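Local coordinates for protein sugar phosphate isomerase/epimerase (Parabacteroides distasonis, PDB 3OBE) that probably works as a sugar phosphate isomerase or epimerase built on a xylose isomerase-like TIM barrel, its substrate not established, at residues 24-29 with 52-57; 90-95 with 126-131. All blocks are in the same frame, centred on the assembly; numbering follows the deposited sequence.

Contact 1: residues 24-29 with 52-57. With EOH (ethanol), chain G.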
ATOM      1  N   GLY A  24       3.000   9.425  -3.792  1.00 14.66           N
ATOM      2  CA  GLY A  24       3.786   8.494  -3.013  1.00 13.57           C
ATOM      3  C   GLY A  24       4.503   7.414  -3.794  1.00 12.89           C
ATOM      4  O   GLY A  24       4.168   7.109  -4.958  1.00 13.02           O
ATOM      5  N   LEU A  25       5.474   6.820  -3.114  1.00 12.49           N
ATOM      6  CA  LEU A  25       6.249   5.699  -3.659  1.00 12.53           C
ATOM      7  C   LEU A  25       6.412   4.650  -2.594  1.00 12.76           C
ATOM      8  O   LEU A  25       6.842   4.974  -1.472  1.00 13.55           O
ATOM      9  CB  LEU A  25       7.677   6.166  -4.074  1.00 13.15           C
ATOM     10  CG  LEU A  25       8.592   5.049  -4.619  1.00 13.13           C
ATOM     11  CD1 LEU A  25       8.106   4.526  -5.966  1.00 13.23           C
ATOM     12  CD2 LEU A  25      10.036   5.505  -4.761  1.00 14.77           C
ATOM     13  N   GLN A  26       6.155   3.388  -2.948  1.00 11.74           N
ATOM     14  CA  GLN A  26       6.561   2.258  -2.113  1.00 11.99           C
ATOM     15  C   GLN A  26       8.034   1.973  -2.362  1.00 12.38           C
ATOM     16  O   GLN A  26       8.445   1.638  -3.461  1.00 13.26           O
ATOM     17  CB  GLN A  26       5.679   1.041  -2.387  1.00 11.72           C
ATOM     18  CG  GLN A  26       6.197  -0.317  -1.885  1.00 11.84           C
ATOM     19  CD  GLN A  26       6.586  -0.335  -0.409  1.00 13.19           C
ATOM     20  OE1 GLN A  26       7.762  -0.442  -0.086  1.00 12.60           O
ATOM     21  NE2 GLN A  26       5.598  -0.205   0.491  1.00 11.95           N
ATOM     22  N   THR A  27       8.865   2.158  -1.342  1.00 14.29           N
ATOM     23  CA  THR A  27      10.276   2.154  -1.537  1.00 13.64           C
ATOM     24  C   THR A  27      10.917   0.779  -1.839  1.00 12.91           C
ATOM     25  O   THR A  27      12.096   0.692  -2.288  1.00 13.98           O
ATOM     26  CB  THR A  27      10.994   2.741  -0.296  1.00 15.53           C
ATOM     27  OG1 THR A  27      10.702   1.940   0.842  1.00 15.31           O
ATOM     28  CG2 THR A  27      10.604   4.259  -0.084  1.00 16.22           C
ATOM     29  N   TYR A  28      10.149  -0.277  -1.608  1.00 13.89           N
ATOM     30  CA  TYR A  28      10.544  -1.593  -2.038  1.00 14.40           C
ATOM     31  C   TYR A  28      10.821  -1.611  -3.560  1.00 14.73           C
ATOM     32  O   TYR A  28      11.652  -2.388  -4.022  1.00 14.58           O
ATOM     33  CB  TYR A  28       9.469  -2.587  -1.682  1.00 15.05           C
ATOM     34  CG  TYR A  28       9.876  -4.029  -1.897  1.00 14.98           C
ATOM     35  CD1 TYR A  28      10.817  -4.635  -1.082  1.00 21.40           C
ATOM     36  CD2 TYR A  28       9.321  -4.759  -2.958  1.00 18.07           C
ATOM     37  CE1 TYR A  28      11.183  -5.962  -1.281  1.00 24.20           C
ATOM     38  CE2 TYR A  28       9.688  -6.080  -3.166  1.00 23.39           C
ATOM     39  CZ  TYR A  28      10.612  -6.656  -2.341  1.00 25.93           C
ATOM     40  OH  TYR A  28      10.951  -7.971  -2.547  1.00 31.18           O
ATOM     41  N   SER A  29      10.204  -0.683  -4.293  1.00 14.28           N
ATOM     42  CA  SER A  29      10.451  -0.527  -5.735  1.00 15.11           C
ATOM     43  C   SER A  29      11.908  -0.328  -6.098  1.00 16.36           C
ATOM     44  O   SER A  29      12.290  -0.673  -7.203  1.00 16.52           O
ATOM     45  CB  SER A  29       9.682   0.687  -6.291  1.00 14.10           C
ATOM     46  OG  SER A  29       8.294   0.550  -6.037  1.00 14.51           O
ATOM     47  N   ASP A  52       5.750  11.553  -0.654  1.00 16.45           N
ATOM     48  CA  ASP A  52       5.380  10.612   0.353  1.00 16.36           C
ATOM     49  C   ASP A  52       6.026   9.256   0.081  1.00 15.02           C
ATOM     50  O   ASP A  52       6.153   8.867  -1.068  1.00 15.46           O
ATOM     51  CB  ASP A  52       3.877  10.426   0.322  1.00 15.36           C
ATOM     52  CG  ASP A  52       3.154  11.552   0.989  1.00 19.15           C
ATOM     53  OD1 ASP A  52       3.099  12.671   0.409  1.00 19.35           O
ATOM     54  OD2 ASP A  52       2.684  11.330   2.135  1.00 20.29           O
ATOM     55  N   LEU A  53       6.406   8.573   1.144  1.00 14.92           N
ATOM     56  CA  LEU A  53       6.929   7.209   1.067  1.00 13.97           C
ATOM     57  C   LEU A  53       6.064   6.247   1.835  1.00 13.79           C
ATOM     58  O   LEU A  53       5.598   6.550   2.940  1.00 14.34           O
ATOM     59  CB  LEU A  53       8.342   7.159   1.641  1.00 14.28           C
ATOM     60  CG  LEU A  53       9.397   8.067   0.980  1.00 15.46           C
ATOM     61  CD1 LEU A  53      10.814   7.866   1.641  1.00 16.35           C
ATOM     62  CD2 LEU A  53       9.484   7.889  -0.539  1.00 18.66           C
ATOM     63  N   GLU A  54       5.932   5.053   1.263  1.00 13.77           N
ATOM     64  CA  GLU A  54       5.419   3.896   1.987  1.00 13.04           C
ATOM     65  C   GLU A  54       6.565   2.911   2.091  1.00 12.56           C
ATOM     66  O   GLU A  54       7.175   2.542   1.075  1.00 12.71           O
ATOM     67  CB  GLU A  54       4.201   3.280   1.270  1.00 11.98           C
ATOM     68  CG  GLU A  54       3.616   2.055   1.968  1.00 11.21           C
ATOM     69  CD  GLU A  54       2.463   1.508   1.178  1.00 12.37           C
ATOM     70  OE1 GLU A  54       2.757   0.940   0.108  1.00 13.31           O
ATOM     71  OE2 GLU A  54       1.277   1.659   1.628  1.00 12.48           O
ATOM     72  N   ILE A  55       6.955   2.599   3.323  1.00 12.90           N
ATOM     73  CA  ILE A  55       8.156   1.793   3.544  1.00 13.35           C
ATOM     74  C   ILE A  55       7.790   0.310   3.777  1.00 14.03           C
ATOM     75  O   ILE A  55       6.649  -0.107   3.545  1.00 13.93           O
ATOM     76  CB  ILE A  55       9.037   2.413   4.665  1.00 14.12           C
ATOM     77  CG1 ILE A  55       8.306   2.425   5.993  1.00 14.32           C
ATOM     78  CG2 ILE A  55       9.512   3.851   4.205  1.00 13.69           C
ATOM     79  CD1 ILE A  55       9.211   2.692   7.166  1.00 19.65           C
ATOM     80  N   PHE A  56       8.791  -0.457   4.176  1.00 14.47           N
ATOM     81  CA  PHE A  56       8.695  -1.877   4.376  1.00 14.34           C
ATOM     82  C   PHE A  56       9.791  -2.255   5.364  1.00 16.85           C
ATOM     83  O   PHE A  56      10.651  -1.462   5.682  1.00 17.55           O
ATOM     84  CB  PHE A  56       8.840  -2.611   3.033  1.00 14.84           C
ATOM     85  CG  PHE A  56      10.209  -2.525   2.450  1.00 15.58           C
ATOM     86  CD1 PHE A  56      10.600  -1.433   1.718  1.00 17.30           C
ATOM     87  CD2 PHE A  56      11.135  -3.550   2.673  1.00 20.06           C
ATOM     88  CE1 PHE A  56      11.897  -1.362   1.172  1.00 16.94           C
ATOM     89  CE2 PHE A  56      12.430  -3.472   2.140  1.00 19.96           C
ATOM     90  CZ  PHE A  56      12.796  -2.380   1.406  1.00 19.50           C
ATOM     91  N   GLY A  57       9.784  -3.506   5.809  1.00 17.61           N
ATOM     92  CA  GLY A  57      10.960  -4.058   6.476  1.00 19.79           C
ATOM     93  C   GLY A  57      10.885  -4.103   7.994  1.00 20.27           C
ATOM     94  O   GLY A  57      11.865  -4.420   8.659  1.00 22.29           O
TER
HETATM   95  C1  EOH G 406      13.361  -0.699   4.914  1.00 31.32           C
HETATM   96  C2  EOH G 406      14.583  -0.448   4.079  1.00 31.50           C
HETATM   97  O   EOH G 406      12.609   0.455   5.184  1.00 29.75           O
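The amide nitrogen NE2 of Gln-26 reaches across to 52-57 with two hydrogen bonds: a nearly straight one to Ile-55 O (3.2 Å, 170°), which it meets from above the carbonyl plane, and one to Glu-54 OE1 (3.1 Å), which it meets on the anti side, tilted from the carboxylate plane. The same OE1 also bonds His-244 NE2, and OE2 bonds Ser-94 OG. The bend at chi2 (52°) turns the amide toward 52-57, while Gln-26 OE1 takes the backbone N-H of Tyr-28 on a lone pair (2.8 Å). With both ends engaged, the amide can hardly flip. A leucine here would probably leave Ile-55 O and the Tyr-28 N-H without these partners, and Glu-54 OE1 with one partner fewer. The backbones form a parallel ladder: Leu-25 N to Asp-52 O, Glu-54 N to Leu-25 O (2.9 Å) and Thr-27 N to Glu-54 O. Farther along, the ring edge of Tyr-28 meets a face of Phe-56 in a T-shaped stack, centroids 5.1 Å apart and planes at 82°; ethanol, probably from the crystallisation liquor, covers the opposite face. Thr-27 CG2 packs on Leu-53 CD2 (3.8 Å). The pair forms part of the TIM-barrel wall: strand 273-276 flanks 24-26, strand 91-95 flanks 52-55, and helices 38-48 and 78-87 cover the Leu-25 and Leu-53 face.

Contact 2: residues 90-95 with 126-131. With EOH (ethanol), chain E.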
ATOM      1  N   LEU A  90      10.558  14.860   2.234  0.50 23.12           N
ATOM      2  CA  LEU A  90       9.607  13.792   2.009  0.50 21.55           C
ATOM      3  C   LEU A  90       8.940  13.495   3.353  0.50 20.61           C
ATOM      4  O   LEU A  90       9.325  14.058   4.362  0.50 21.80           O
ATOM      5  CB  LEU A  90      10.330  12.552   1.479  0.50 20.62           C
ATOM      6  CG  LEU A  90      11.030  12.682   0.115  0.50 21.63           C
ATOM      7  CD1 LEU A  90      11.874  11.482  -0.159  0.50 17.56           C
ATOM      8  CD2 LEU A  90       9.998  12.882  -0.997  0.50 21.23           C
ATOM      9  N   ARG A  91       7.924  12.635   3.351  1.00 19.57           N
ATOM     10  CA  ARG A  91       7.323  12.172   4.554  1.00 18.89           C
ATOM     11  C   ARG A  91       7.059  10.686   4.412  1.00 16.73           C
ATOM     12  O   ARG A  91       6.502  10.267   3.385  1.00 16.49           O
ATOM     13  CB  ARG A  91       6.037  12.933   4.783  1.00 20.65           C
ATOM     14  CG  ARG A  91       5.201  12.391   5.914  1.00 22.38           C
ATOM     15  CD  ARG A  91       3.896  13.198   6.231  1.00 27.19           C
ATOM     16  NE  ARG A  91       3.292  12.440   7.332  1.00 28.19           N
ATOM     17  CZ  ARG A  91       2.105  11.853   7.334  1.00 29.90           C
ATOM     18  NH1 ARG A  91       1.227  12.062   6.352  1.00 29.77           N
ATOM     19  NH2 ARG A  91       1.774  11.101   8.372  1.00 29.55           N
ATOM     20  N   ILE A  92       7.412   9.920   5.441  1.00 17.62           N
ATOM     21  CA  ILE A  92       6.973   8.508   5.551  1.00 15.84           C
ATOM     22  C   ILE A  92       5.527   8.509   6.060  1.00 15.64           C
ATOM     23  O   ILE A  92       5.295   8.775   7.255  1.00 16.86           O
ATOM     24  CB  ILE A  92       7.869   7.663   6.504  1.00 16.43           C
ATOM     25  CG1 ILE A  92       9.336   7.771   6.116  1.00 19.01           C
ATOM     26  CG2 ILE A  92       7.379   6.209   6.482  1.00 17.79           C
ATOM     27  CD1 ILE A  92      10.334   7.195   7.176  1.00 17.90           C
ATOM     28  N   SER A  93       4.593   8.224   5.168  1.00 15.81           N
ATOM     29  CA  SER A  93       3.178   8.260   5.468  1.00 14.89           C
ATOM     30  C   SER A  93       2.501   6.929   5.570  1.00 14.56           C
ATOM     31  O   SER A  93       1.405   6.856   6.159  1.00 15.84           O
ATOM     32  CB  SER A  93       2.453   9.196   4.542  1.00 15.37           C
ATOM     33  OG  SER A  93       2.694   8.984   3.161  1.00 14.56           O
ATOM     34  N   SER A  94       3.151   5.864   5.078  1.00 14.39           N
ATOM     35  CA  SER A  94       2.648   4.541   5.202  1.00 14.56           C
ATOM     36  C   SER A  94       3.769   3.516   5.367  1.00 13.64           C
ATOM     37  O   SER A  94       4.935   3.842   5.179  1.00 14.17           O
ATOM     38  CB  SER A  94       1.751   4.232   3.992  1.00 13.54           C
ATOM     39  OG  SER A  94       1.081   3.002   4.109  1.00 13.14           O
ATOM     40  N   SER A  95       3.393   2.291   5.674  1.00 13.11           N
ATOM     41  CA  SER A  95       4.322   1.226   5.923  1.00 13.82           C
ATOM     42  C   SER A  95       3.624  -0.092   5.679  1.00 13.77           C
ATOM     43  O   SER A  95       2.501  -0.283   6.106  1.00 14.89           O
ATOM     44  CB  SER A  95       4.807   1.323   7.369  1.00 15.33           C
ATOM     45  OG  SER A  95       5.593   0.193   7.708  1.00 16.76           O
ATOM     46  N   LEU A 126       7.412   6.857  14.216  1.00 23.11           N
ATOM     47  CA  LEU A 126       7.812   7.074  12.829  1.00 23.02           C
ATOM     48  C   LEU A 126       6.960   8.191  12.191  1.00 23.18           C
ATOM     49  O   LEU A 126       7.438   8.867  11.290  1.00 22.87           O
ATOM     50  CB  LEU A 126       7.676   5.770  12.039  1.00 22.02           C
ATOM     51  CG  LEU A 126       8.239   5.664  10.623  1.00 23.48           C
ATOM     52  CD1 LEU A 126       9.777   5.897  10.625  1.00 25.46           C
ATOM     53  CD2 LEU A 126       7.848   4.322   9.993  1.00 22.60           C
ATOM     54  N   GLY A 127       5.731   8.390  12.703  1.00 22.62           N
ATOM     55  CA  GLY A 127       4.834   9.474  12.286  1.00 21.50           C
ATOM     56  C   GLY A 127       4.009   9.151  11.060  1.00 19.88           C
ATOM     57  O   GLY A 127       3.525  10.057  10.381  1.00 20.49           O
ATOM     58  N   VAL A 128       3.808   7.865  10.788  1.00 18.65           N
ATOM     59  CA  VAL A 128       2.971   7.469   9.638  1.00 17.79           C
ATOM     60  C   VAL A 128       1.502   7.763   9.865  1.00 17.92           C
ATOM     61  O   VAL A 128       1.030   7.862  11.009  1.00 19.91           O
ATOM     62  CB  VAL A 128       3.119   5.952   9.297  1.00 17.66           C
ATOM     63  CG1 VAL A 128       4.626   5.621   9.011  1.00 20.12           C
ATOM     64  CG2 VAL A 128       2.473   5.055  10.414  1.00 19.38           C
ATOM     65  N   SER A 129       0.770   7.905   8.777  1.00 16.71           N
ATOM     66  CA  SER A 129      -0.673   7.964   8.787  1.00 17.54           C
ATOM     67  C   SER A 129      -1.353   6.603   8.636  1.00 16.64           C
ATOM     68  O   SER A 129      -2.486   6.446   9.092  1.00 17.68           O
ATOM     69  CB  SER A 129      -1.195   8.869   7.687  1.00 18.58           C
ATOM     70  OG  SER A 129      -0.753  10.187   7.967  1.00 20.74           O
ATOM     71  N   CYS A 130      -0.701   5.679   7.949  1.00 15.13           N
ATOM     72  CA  CYS A 130      -1.275   4.403   7.632  1.00 14.47           C
ATOM     73  C   CYS A 130      -0.314   3.241   7.938  1.00 13.61           C
ATOM     74  O   CYS A 130       0.890   3.357   7.761  1.00 14.64           O
ATOM     75  CB  CYS A 130      -1.626   4.327   6.147  1.00 14.62           C
ATOM     76  SG  CYS A 130      -2.650   5.727   5.603  1.00 17.98           S
HETATM   77  N   MSE A 131      -0.885   2.114   8.313  1.00 13.73           N
HETATM   78  CA  MSE A 131      -0.111   0.830   8.442  1.00 13.14           C
HETATM   79  C   MSE A 131      -0.885  -0.204   7.668  1.00 13.03           C
HETATM   80  O   MSE A 131      -2.085  -0.350   7.883  1.00 13.47           O
HETATM   81  CB  MSE A 131       0.007   0.443   9.898  1.00 13.72           C
HETATM   82  CG  MSE A 131       0.937   1.294  10.717  1.00 14.51           C
HETATM   83 SE   MSE A 131       0.604   1.126  12.649  0.75 15.96          SE
HETATM   84  CE  MSE A 131       1.077  -0.750  12.860  1.00 14.59           C
TER
HETATM   85  C1  EOH E 403      -1.802  10.648   3.474  1.00 40.31           C
HETATM   86  C2  EOH E 403      -1.877   9.197   3.038  1.00 38.67           C
HETATM   87  O   EOH E 403      -0.936  10.799   4.589  1.00 40.08           O
HETATM   88  O   HOH W   1       5.361  12.479   9.623  1.00 26.11           O
HETATM   89  O   HOH W   2       6.725  10.192   9.119  1.00 19.29           O
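Arg-91 carries the charged part of the contact, its NH2 donating in the guanidinium plane to two acceptors of 126-131: Ser-129 OG at 2.7 Å and Gly-127 O at 2.9 Å. The chain is extended from CG to NE (chi2 177°, chi3 179°), which brings the guanidinium edge up to the turn that follows helix 109-126. There Gly-127, with positive phi, leads the chain out of the helix. NH1 adds weak bonds to the same Ser-129 OG and to an ethanol, probably from the crystallisation liquor, while Ser-93 CB lies against one guanidinium face. Two waters bridge the segments: one accepts from Arg-91 NE and donates to Gly-127 O, the other donates to Ile-92 O and Leu-126 O (2.6 Å). Among backbone groups, Ser-93 O accepts from two successive N-H groups, Ser-129 N at 2.9 Å from above its carbonyl plane and Cys-130 N at 3.0 Å within it. Ser-94 CA also makes a CA-H...O contact to Cys-130 O (3.3 Å). The apolar part centres on Ile-92: its CD1 touches Leu-126 CD1 (3.7 Å), the two side chains crossing at about a right angle, and Ile-92 CG2 meets Val-128 CG1 (3.8 Å). Strand 91-95 is thus joined to the approach to strand 130-133 through carbonyl oxygens and the Ser-129 hydroxyl. Because 126-131 offers the guanidinium neutral acceptors alone, the edge bonds fix its orientation, and its charge is probably spread over these dipoles without a paired carboxylate from either segment.

Contact 1 and contact 2 are successive pieces of one barrel wall, their centres about 9 Å apart, and meet where strand 52-55 runs beside 91-95. The seam is polar on one face, where Asp-52 OD2 lies 2.6 Å from Ser-93 OG, a probable hydrogen bond. On the other face Ile-55 CD1 packs 3.5 Å from Leu-126 CD2, tying the end of helix 109-126 to contact 1. Between the backbones, Leu-53 N stands 2.8 Å from Arg-91 O, a probable hydrogen bond that continues the parallel sheet. Glu-54, with His-244 and Glu-216, lies in a polar cluster consistent with the family's barrel pocket; a phosphate ion, probably from the crystallisation liquor, lies about 4 Å from the Tyr-28 side chain (nearest atoms).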